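Local coordinates for putative diflavin flavoprotein A 3 (Synechocystis sp., PDB 6H0C) that probably passes electrons from NADH to oxygen, reducing it to water, this chain being its flavodiiron core without the C-terminal flavin reductase part, at residues 1-6 with 57-62; 16-21 with 38-43; 20-25 with 179-184. All blocks are in the same frame, centred on the assembly; numbering follows the deposited sequence.

Contact 1: 1-6 with 57-62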
# COMPACT_ATOMS: atom_id res chain seq x y z
N PRO A 1 -12.11 -22.99 -3.62
CA PRO A 1 -12.34 -23.21 -5.05
C PRO A 1 -11.27 -22.51 -5.91
O PRO A 1 -10.25 -22.07 -5.38
CB PRO A 1 -13.72 -22.59 -5.29
CG PRO A 1 -14.37 -22.49 -3.89
CD PRO A 1 -13.37 -22.93 -2.86
N ALA A 2 -11.49 -22.43 -7.22
CA ALA A 2 -10.57 -21.72 -8.10
C ALA A 2 -10.86 -20.22 -8.09
O ALA A 2 -11.94 -19.79 -7.67
CB ALA A 2 -10.65 -22.27 -9.52
N LYS A 3 -9.91 -19.42 -8.56
CA LYS A 3 -10.12 -17.99 -8.69
C LYS A 3 -11.36 -17.75 -9.54
O LYS A 3 -11.61 -18.49 -10.48
CB LYS A 3 -8.89 -17.31 -9.30
CG LYS A 3 -7.60 -17.61 -8.53
CD LYS A 3 -6.41 -16.85 -9.08
CE LYS A 3 -6.12 -17.24 -10.51
NZ LYS A 3 -4.72 -16.90 -10.87
N ASP A 4 -12.16 -16.73 -9.21
CA ASP A 4 -13.25 -16.33 -10.08
C ASP A 4 -13.48 -14.81 -10.06
O ASP A 4 -12.72 -14.07 -9.43
CB ASP A 4 -14.55 -17.08 -9.73
CG ASP A 4 -15.17 -16.64 -8.38
OD1 ASP A 4 -14.76 -15.63 -7.77
OD2 ASP A 4 -16.10 -17.34 -7.94
N VAL A 5 -14.53 -14.37 -10.76
CA VAL A 5 -14.92 -12.97 -10.76
C VAL A 5 -16.39 -12.85 -10.36
O VAL A 5 -17.27 -13.36 -11.04
CB VAL A 5 -14.70 -12.30 -12.13
CG1 VAL A 5 -15.14 -10.85 -12.09
CG2 VAL A 5 -13.23 -12.42 -12.55
N GLN A 6 -16.64 -12.18 -9.24
CA GLN A 6 -17.99 -11.98 -8.76
C GLN A 6 -18.48 -10.61 -9.18
O GLN A 6 -17.83 -9.60 -8.92
CB GLN A 6 -18.04 -12.13 -7.24
CG GLN A 6 -19.40 -11.93 -6.63
CD GLN A 6 -19.35 -12.08 -5.12
OE1 GLN A 6 -18.41 -11.62 -4.47
NE2 GLN A 6 -20.36 -12.74 -4.56
N GLU A 57 -1.66 -9.14 -11.79
CA GLU A 57 -1.24 -10.22 -12.69
C GLU A 57 -1.94 -11.55 -12.47
O GLU A 57 -2.21 -12.27 -13.44
CB GLU A 57 0.27 -10.47 -12.58
CG GLU A 57 1.14 -9.23 -12.65
CD GLU A 57 2.62 -9.56 -12.84
OE1 GLU A 57 2.92 -10.37 -13.75
OE2 GLU A 57 3.46 -9.02 -12.09
N SER A 58 -2.22 -11.91 -11.22
CA SER A 58 -2.88 -13.18 -10.92
C SER A 58 -4.27 -13.25 -11.53
O SER A 58 -4.82 -14.33 -11.68
CB SER A 58 -3.00 -13.40 -9.41
OG SER A 58 -1.76 -13.24 -8.76
N PHE A 59 -4.83 -12.09 -11.86
CA PHE A 59 -6.24 -11.99 -12.20
C PHE A 59 -6.48 -11.47 -13.61
O PHE A 59 -7.63 -11.47 -14.08
CB PHE A 59 -6.97 -11.08 -11.22
CG PHE A 59 -6.98 -11.59 -9.81
CD1 PHE A 59 -7.68 -12.75 -9.49
CD2 PHE A 59 -6.32 -10.91 -8.80
CE1 PHE A 59 -7.70 -13.21 -8.19
CE2 PHE A 59 -6.35 -11.36 -7.51
CZ PHE A 59 -7.03 -12.52 -7.20
N THR A 60 -5.41 -11.03 -14.26
CA THR A 60 -5.51 -10.36 -15.55
C THR A 60 -6.47 -11.03 -16.53
O THR A 60 -7.40 -10.40 -17.02
CB THR A 60 -4.13 -10.24 -16.22
OG1 THR A 60 -3.23 -9.53 -15.35
CG2 THR A 60 -4.25 -9.52 -17.56
N ASP A 61 -6.27 -12.32 -16.80
CA ASP A 61 -6.99 -12.98 -17.88
C ASP A 61 -8.45 -13.30 -17.57
O ASP A 61 -9.30 -13.13 -18.45
CB ASP A 61 -6.26 -14.26 -18.28
CG ASP A 61 -4.92 -13.97 -18.87
OD1 ASP A 61 -4.70 -12.81 -19.28
OD2 ASP A 61 -4.07 -14.88 -18.93
N ASN A 62 -8.75 -13.76 -16.36
CA ASN A 62 -10.14 -13.94 -15.95
C ASN A 62 -10.88 -12.63 -16.02
O ASN A 62 -12.04 -12.57 -16.44
CB ASN A 62 -10.26 -14.49 -14.53
CG ASN A 62 -10.07 -15.98 -14.47
OD1 ASN A 62 -9.82 -16.64 -15.48
ND2 ASN A 62 -10.18 -16.53 -13.26
O HOH W 1 -10.29 -14.28 -11.15

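Contact 2: 16-21 with 38-43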
# COMPACT_ATOMS: atom_id res chain seq x y z
N VAL A 16 -19.68 -3.64 -9.24
CA VAL A 16 -18.38 -4.14 -8.76
C VAL A 16 -18.01 -5.47 -9.42
O VAL A 16 -18.85 -6.34 -9.66
CB VAL A 16 -18.35 -4.31 -7.23
CG1 VAL A 16 -19.28 -5.44 -6.80
CG2 VAL A 16 -16.94 -4.60 -6.77
N PHE A 17 -16.73 -5.60 -9.74
CA PHE A 17 -16.17 -6.85 -10.23
C PHE A 17 -15.15 -7.31 -9.20
O PHE A 17 -14.06 -6.75 -9.12
CB PHE A 17 -15.48 -6.67 -11.60
CG PHE A 17 -16.42 -6.34 -12.73
CD1 PHE A 17 -16.71 -7.30 -13.69
CD2 PHE A 17 -17.00 -5.09 -12.84
CE1 PHE A 17 -17.58 -7.01 -14.74
CE2 PHE A 17 -17.87 -4.79 -13.88
CZ PHE A 17 -18.16 -5.76 -14.84
N ARG A 18 -15.50 -8.30 -8.38
CA ARG A 18 -14.56 -8.78 -7.37
C ARG A 18 -13.79 -9.99 -7.90
O ARG A 18 -14.35 -11.08 -8.02
CB ARG A 18 -15.27 -9.13 -6.06
CG ARG A 18 -16.17 -8.01 -5.52
CD ARG A 18 -16.33 -8.09 -4.01
NE ARG A 18 -16.79 -9.40 -3.58
CZ ARG A 18 -16.50 -9.94 -2.40
NH1 ARG A 18 -16.96 -11.15 -2.09
NH2 ARG A 18 -15.76 -9.27 -1.52
N SER A 19 -12.51 -9.79 -8.23
CA SER A 19 -11.63 -10.91 -8.55
C SER A 19 -11.28 -11.62 -7.25
O SER A 19 -10.63 -11.04 -6.37
CB SER A 19 -10.38 -10.44 -9.27
OG SER A 19 -10.71 -9.82 -10.50
N ARG A 20 -11.73 -12.86 -7.11
CA ARG A 20 -11.62 -13.54 -5.83
C ARG A 20 -10.61 -14.68 -5.87
O ARG A 20 -10.55 -15.43 -6.84
CB ARG A 20 -13.00 -14.07 -5.40
CG ARG A 20 -14.10 -13.01 -5.41
CD ARG A 20 -15.39 -13.54 -4.77
NE ARG A 20 -15.89 -14.72 -5.46
CZ ARG A 20 -16.72 -15.60 -4.92
NH1 ARG A 20 -17.15 -15.43 -3.67
NH2 ARG A 20 -17.13 -16.66 -5.62
N THR A 21 -9.82 -14.79 -4.80
CA THR A 21 -8.96 -15.95 -4.59
C THR A 21 -9.15 -16.47 -3.16
O THR A 21 -9.14 -15.70 -2.20
CB THR A 21 -7.46 -15.63 -4.86
OG1 THR A 21 -6.69 -16.83 -4.71
CG2 THR A 21 -6.92 -14.57 -3.90
N THR A 38 -9.89 -10.48 -2.11
CA THR A 38 -10.46 -10.12 -3.40
C THR A 38 -9.73 -8.88 -3.88
O THR A 38 -9.22 -8.10 -3.08
CB THR A 38 -12.00 -9.87 -3.33
OG1 THR A 38 -12.27 -8.60 -2.72
CG2 THR A 38 -12.72 -10.96 -2.54
N ALA A 39 -9.67 -8.72 -5.20
CA ALA A 39 -9.21 -7.48 -5.80
C ALA A 39 -10.43 -6.84 -6.46
O ALA A 39 -10.98 -7.39 -7.43
CB ALA A 39 -8.07 -7.74 -6.80
N ASN A 40 -10.86 -5.69 -5.95
CA ASN A 40 -12.11 -5.10 -6.41
C ASN A 40 -11.95 -4.02 -7.48
O ASN A 40 -11.22 -3.05 -7.29
CB ASN A 40 -12.88 -4.52 -5.21
CG ASN A 40 -13.16 -5.57 -4.15
OD1 ASN A 40 -13.30 -6.76 -4.46
ND2 ASN A 40 -13.25 -5.13 -2.89
N SER A 41 -12.62 -4.21 -8.62
CA SER A 41 -12.70 -3.20 -9.67
C SER A 41 -14.12 -2.67 -9.76
O SER A 41 -15.07 -3.41 -9.50
CB SER A 41 -12.29 -3.79 -11.02
OG SER A 41 -11.12 -4.59 -10.91
N TYR A 42 -14.28 -1.41 -10.14
CA TYR A 42 -15.61 -0.80 -10.19
C TYR A 42 -15.89 -0.14 -11.54
O TYR A 42 -15.02 0.49 -12.13
CB TYR A 42 -15.76 0.23 -9.07
CG TYR A 42 -15.52 -0.35 -7.69
CD1 TYR A 42 -14.24 -0.38 -7.14
CD2 TYR A 42 -16.57 -0.91 -6.95
CE1 TYR A 42 -14.00 -0.92 -5.89
CE2 TYR A 42 -16.33 -1.46 -5.68
CZ TYR A 42 -15.05 -1.46 -5.16
OH TYR A 42 -14.80 -1.98 -3.92
N LEU A 43 -17.11 -0.31 -12.01
CA LEU A 43 -17.53 0.28 -13.27
C LEU A 43 -18.69 1.25 -13.06
O LEU A 43 -19.76 0.85 -12.57
CB LEU A 43 -17.92 -0.81 -14.26
CG LEU A 43 -18.23 -0.35 -15.67
CD1 LEU A 43 -16.98 0.18 -16.34
CD2 LEU A 43 -18.81 -1.51 -16.45
O HOH W 2 -11.64 -7.42 -10.31

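Contact 3: 20-25 with 179-184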
# COMPACT_ATOMS: atom_id res chain seq x y z
N ARG A 20 -11.73 -12.86 -7.11
CA ARG A 20 -11.62 -13.54 -5.83
C ARG A 20 -10.61 -14.68 -5.87
O ARG A 20 -10.55 -15.43 -6.84
CB ARG A 20 -13.00 -14.07 -5.40
CG ARG A 20 -14.10 -13.01 -5.41
CD ARG A 20 -15.39 -13.54 -4.77
NE ARG A 20 -15.89 -14.72 -5.46
CZ ARG A 20 -16.72 -15.60 -4.92
NH1 ARG A 20 -17.15 -15.43 -3.67
NH2 ARG A 20 -17.13 -16.66 -5.62
N THR A 21 -9.82 -14.79 -4.80
CA THR A 21 -8.96 -15.95 -4.59
C THR A 21 -9.15 -16.47 -3.16
O THR A 21 -9.14 -15.70 -2.20
CB THR A 21 -7.46 -15.63 -4.86
OG1 THR A 21 -6.69 -16.83 -4.71
CG2 THR A 21 -6.92 -14.57 -3.90
N TRP A 22 -9.37 -17.77 -3.02
CA TRP A 22 -9.57 -18.35 -1.70
C TRP A 22 -8.22 -18.71 -1.08
O TRP A 22 -8.08 -18.80 0.13
CB TRP A 22 -10.49 -19.58 -1.77
CG TRP A 22 -11.95 -19.22 -1.78
CD1 TRP A 22 -12.77 -19.03 -0.69
CD2 TRP A 22 -12.76 -18.97 -2.94
NE1 TRP A 22 -14.05 -18.69 -1.11
CE2 TRP A 22 -14.06 -18.65 -2.48
CE3 TRP A 22 -12.51 -18.99 -4.31
CZ2 TRP A 22 -15.10 -18.35 -3.35
CZ3 TRP A 22 -13.55 -18.70 -5.18
CH2 TRP A 22 -14.83 -18.39 -4.70
N ASP A 23 -7.21 -18.88 -1.93
CA ASP A 23 -5.87 -19.20 -1.47
C ASP A 23 -4.98 -17.97 -1.38
O ASP A 23 -5.20 -16.97 -2.07
CB ASP A 23 -5.22 -20.21 -2.41
CG ASP A 23 -6.09 -21.42 -2.64
OD1 ASP A 23 -6.30 -21.78 -3.82
OD2 ASP A 23 -6.58 -22.01 -1.64
N ARG A 24 -3.97 -18.04 -0.51
CA ARG A 24 -2.94 -17.01 -0.50
C ARG A 24 -2.11 -17.17 -1.77
O ARG A 24 -1.74 -18.29 -2.14
CB ARG A 24 -2.07 -17.13 0.75
CG ARG A 24 -0.96 -16.10 0.81
CD ARG A 24 -0.15 -16.27 2.08
NE ARG A 24 0.30 -17.66 2.22
CZ ARG A 24 1.11 -18.09 3.17
NH1 ARG A 24 1.59 -17.25 4.09
NH2 ARG A 24 1.46 -19.37 3.20
N LEU A 25 -1.84 -16.06 -2.45
CA LEU A 25 -1.11 -16.11 -3.70
C LEU A 25 0.32 -15.54 -3.58
O LEU A 25 1.20 -15.91 -4.35
CB LEU A 25 -1.89 -15.39 -4.81
CG LEU A 25 -3.26 -15.98 -5.19
CD1 LEU A 25 -3.81 -15.35 -6.47
CD2 LEU A 25 -3.21 -17.49 -5.31
N CYS A 179 -11.78 -13.57 1.54
CA CYS A 179 -12.60 -14.00 0.43
C CYS A 179 -13.86 -14.66 0.97
O CYS A 179 -13.81 -15.60 1.75
CB CYS A 179 -11.83 -14.96 -0.46
SG CYS A 179 -12.72 -15.44 -1.95
N GLY A 180 -15.01 -14.13 0.56
CA GLY A 180 -16.28 -14.68 0.97
C GLY A 180 -17.29 -14.45 -0.13
O GLY A 180 -16.98 -13.79 -1.12
N ASP A 181 -18.49 -14.99 0.05
CA ASP A 181 -19.55 -14.85 -0.94
C ASP A 181 -20.27 -13.53 -0.80
O ASP A 181 -20.83 -13.02 -1.77
CB ASP A 181 -20.55 -16.00 -0.84
CG ASP A 181 -19.99 -17.31 -1.36
OD1 ASP A 181 -19.17 -17.28 -2.32
OD2 ASP A 181 -20.37 -18.37 -0.81
N GLN A 182 -20.25 -12.97 0.41
CA GLN A 182 -20.93 -11.70 0.67
C GLN A 182 -20.22 -10.53 -0.01
O GLN A 182 -19.04 -10.27 0.24
CB GLN A 182 -21.02 -11.44 2.17
CG GLN A 182 -21.92 -12.42 2.87
CD GLN A 182 -23.15 -12.74 2.04
OE1 GLN A 182 -23.91 -11.84 1.66
NE2 GLN A 182 -23.34 -14.02 1.73
N VAL A 183 -20.94 -9.83 -0.89
CA VAL A 183 -20.40 -8.66 -1.55
C VAL A 183 -20.37 -7.47 -0.59
O VAL A 183 -19.50 -6.61 -0.66
CB VAL A 183 -21.21 -8.30 -2.81
CG1 VAL A 183 -20.75 -6.94 -3.39
CG2 VAL A 183 -21.08 -9.41 -3.84
N PHE A 184 -21.34 -7.43 0.32
CA PHE A 184 -21.37 -6.40 1.33
C PHE A 184 -21.02 -6.97 2.70
O PHE A 184 -20.95 -8.18 2.88
CB PHE A 184 -22.74 -5.73 1.37
CG PHE A 184 -22.94 -4.74 0.26
CD1 PHE A 184 -23.46 -5.15 -0.96
CD2 PHE A 184 -22.61 -3.40 0.43
CE1 PHE A 184 -23.65 -4.24 -1.99
CE2 PHE A 184 -22.79 -2.49 -0.59
CZ PHE A 184 -23.32 -2.91 -1.80
O HOH W 3 -18.88 -19.00 -4.35

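Contact 1: 1-6 with 57-62
Lys3, Val5 and Asn62 carry a light, surface-lying contact between the N-terminal lead-in to edge strand 4-11 and the loop that runs into helix 60-70. The one direct hydrogen bond comes from the ammonium of Lys3: NZ lies 2.7 Å from Ser58 O, in the carbonyl plane and on a lone pair, with a C=O...N angle of 142°. A bend at the third torsion of the lysine (chi3 -62°) turns the end of an otherwise extended chain onto that carbonyl. On the way its methylenes pass Phe59, CD lying 4.0 Å from CE1, so the long aliphatic stem packs on the aromatic while the charge stays at the surface. Phe59 itself is buried against Ser19 and Thr21 of strand 14-21. In this way it joins the loop to the N-terminal sheet of the metallo-beta-lactamase-like domain, whose beta sheets are flanked by helices; helix 60-70 packs on the sheet at this corner. Farther along, Asn62 in the first helical turn meets the strand partly through water. ND2 donates to water 1 at 3.1 Å, and the same water gives a weak bond of 3.0 Å to Asp4 O, bridging the helix's asparagine amide to the strand's backbone carbonyl. Val5, beta-branched as suits a strand, sends CG2 to within 4.1 Å of Asn62 CB, the two passing flank to flank as their side chains run opposite ways. Asp4 points away from the helix at CB, and its carboxylate forms a salt bridge with Arg20 on the neighbouring strand.

Contact 2: 16-21 with 38-43
Phe17 and Ser41 form a hydrogen-bonded antiparallel pair: Phe17 N reaches Ser41 O at 2.8 Å in an almost perfectly straight bond (179°), and Ser41 N returns one to Phe17 O at 3.0 Å. Two residues on, Ser19 and Ala39 repeat the exchange, although the bond from Ser19 N to Ala39 O is more bent at 149°. On the face carrying Phe17, Ser19, Ala39 and Ser41, water 2 sits among two serine hydroxyls and two backbone carbonyls. Its two protons can be shared among Phe17 O, Ala39 O and Ser41 OG, and it also bonds Ser19 OG, at 2.6 Å. The other face carries Val16, Arg18, Arg20, Thr38, Asn40 and Tyr42. Val16 lies alongside Tyr42, and its CG2, anti to the backbone N, comes within 3.4 Å of Tyr42 CE2. The methylenes of Arg18 run beside the Asn40 amide, CG 3.3 Å from OD1, while Thr38 CG2 sits over one face of the guanidinium, 3.6 Å from NH2. Thr38 OG1 donates to Asn40 OD1 at 2.7 Å, fixing the amide's rotation. In the second shell, Asn40 ND2 binds the carbonyls of Gly230 and Pro227, Tyr42 OH that of Pro227, Arg18 NH1 pairs with Gln6 on the next strand, and Ser41 OG also hydrogen-bonds Asp53 O. Beneath the water face, Phe63 and Leu67 of helix 60-70 pack on Phe17. Strands lined on one side by a helix and on the other by residues of the domain's second half typify the alpha-beta-beta-alpha sandwich of metallo-beta-lactamase-like proteins.

Contact 3: 20-25 with 179-184
Trp22 and Cys179 meet where two loops of the metallo-beta-lactamase-like domain join: the turn leaving strand 14-21 and the long connection between strand 167-171 and helix 189-202. Their interaction is sulfur-aromatic. Cys179 SG stands 3.5 Å from the centroid of the five-membered ring of Trp22, only 9° off the ring normal, a position in which the polarisable sulfur settles over the pi cloud. With chi1 at -175° the sulfur extends away from the cysteine's own backbone N, and it also touches Arg20 CB at 3.7 Å. A thiol is compact enough to meet the indole face, Arg20 CB and Thr21 O together, and Cys179 CB packs on Thr21 O at 3.3 Å.

Ionic and hydrogen bonding centres on the Arg20 guanidinium, which also pairs with Asp4. Its NH1 serves two oxygens lying in the guanidinium plane. The bond to Asp181 OD1, a salt bridge of 3.1 Å, is nearly straight at 173° and uses the anti lone pair of the carboxylate. The other goes to Gly180 O, with NH1 well above the carbonyl plane. Arginine fits here because its flat, many-armed head can serve strand 4-11 and the loop at once, while the CH2 corner of the steeply inclined Trp22 indole stands above one face, near the rim. Solvent completes the pairing: water 3 accepts from Arg20 NH2 at 3.2 Å and donates to Asp181 OD1 at 2.7 Å.

From the N terminus, strand 4-11 begins within contact 1, which closes a loop of 50 intervening residues when the chain reaches the start of helix 60-70. Nested inside that loop is contact 2, a shorter closure in which strand 14-21 is met by strand 37-45. Contact 3 leaves from the end of strand 14-21, sharing Arg20 and Thr21 with contact 2, but finds its partner much later, in the loop at 179-184, so it crosses contact 1. Gln6 NE2 reaches Asp181 O across that crossing. Together the three tie the edge of the N-terminal sheet to a helix and to a connection from the domain's second half.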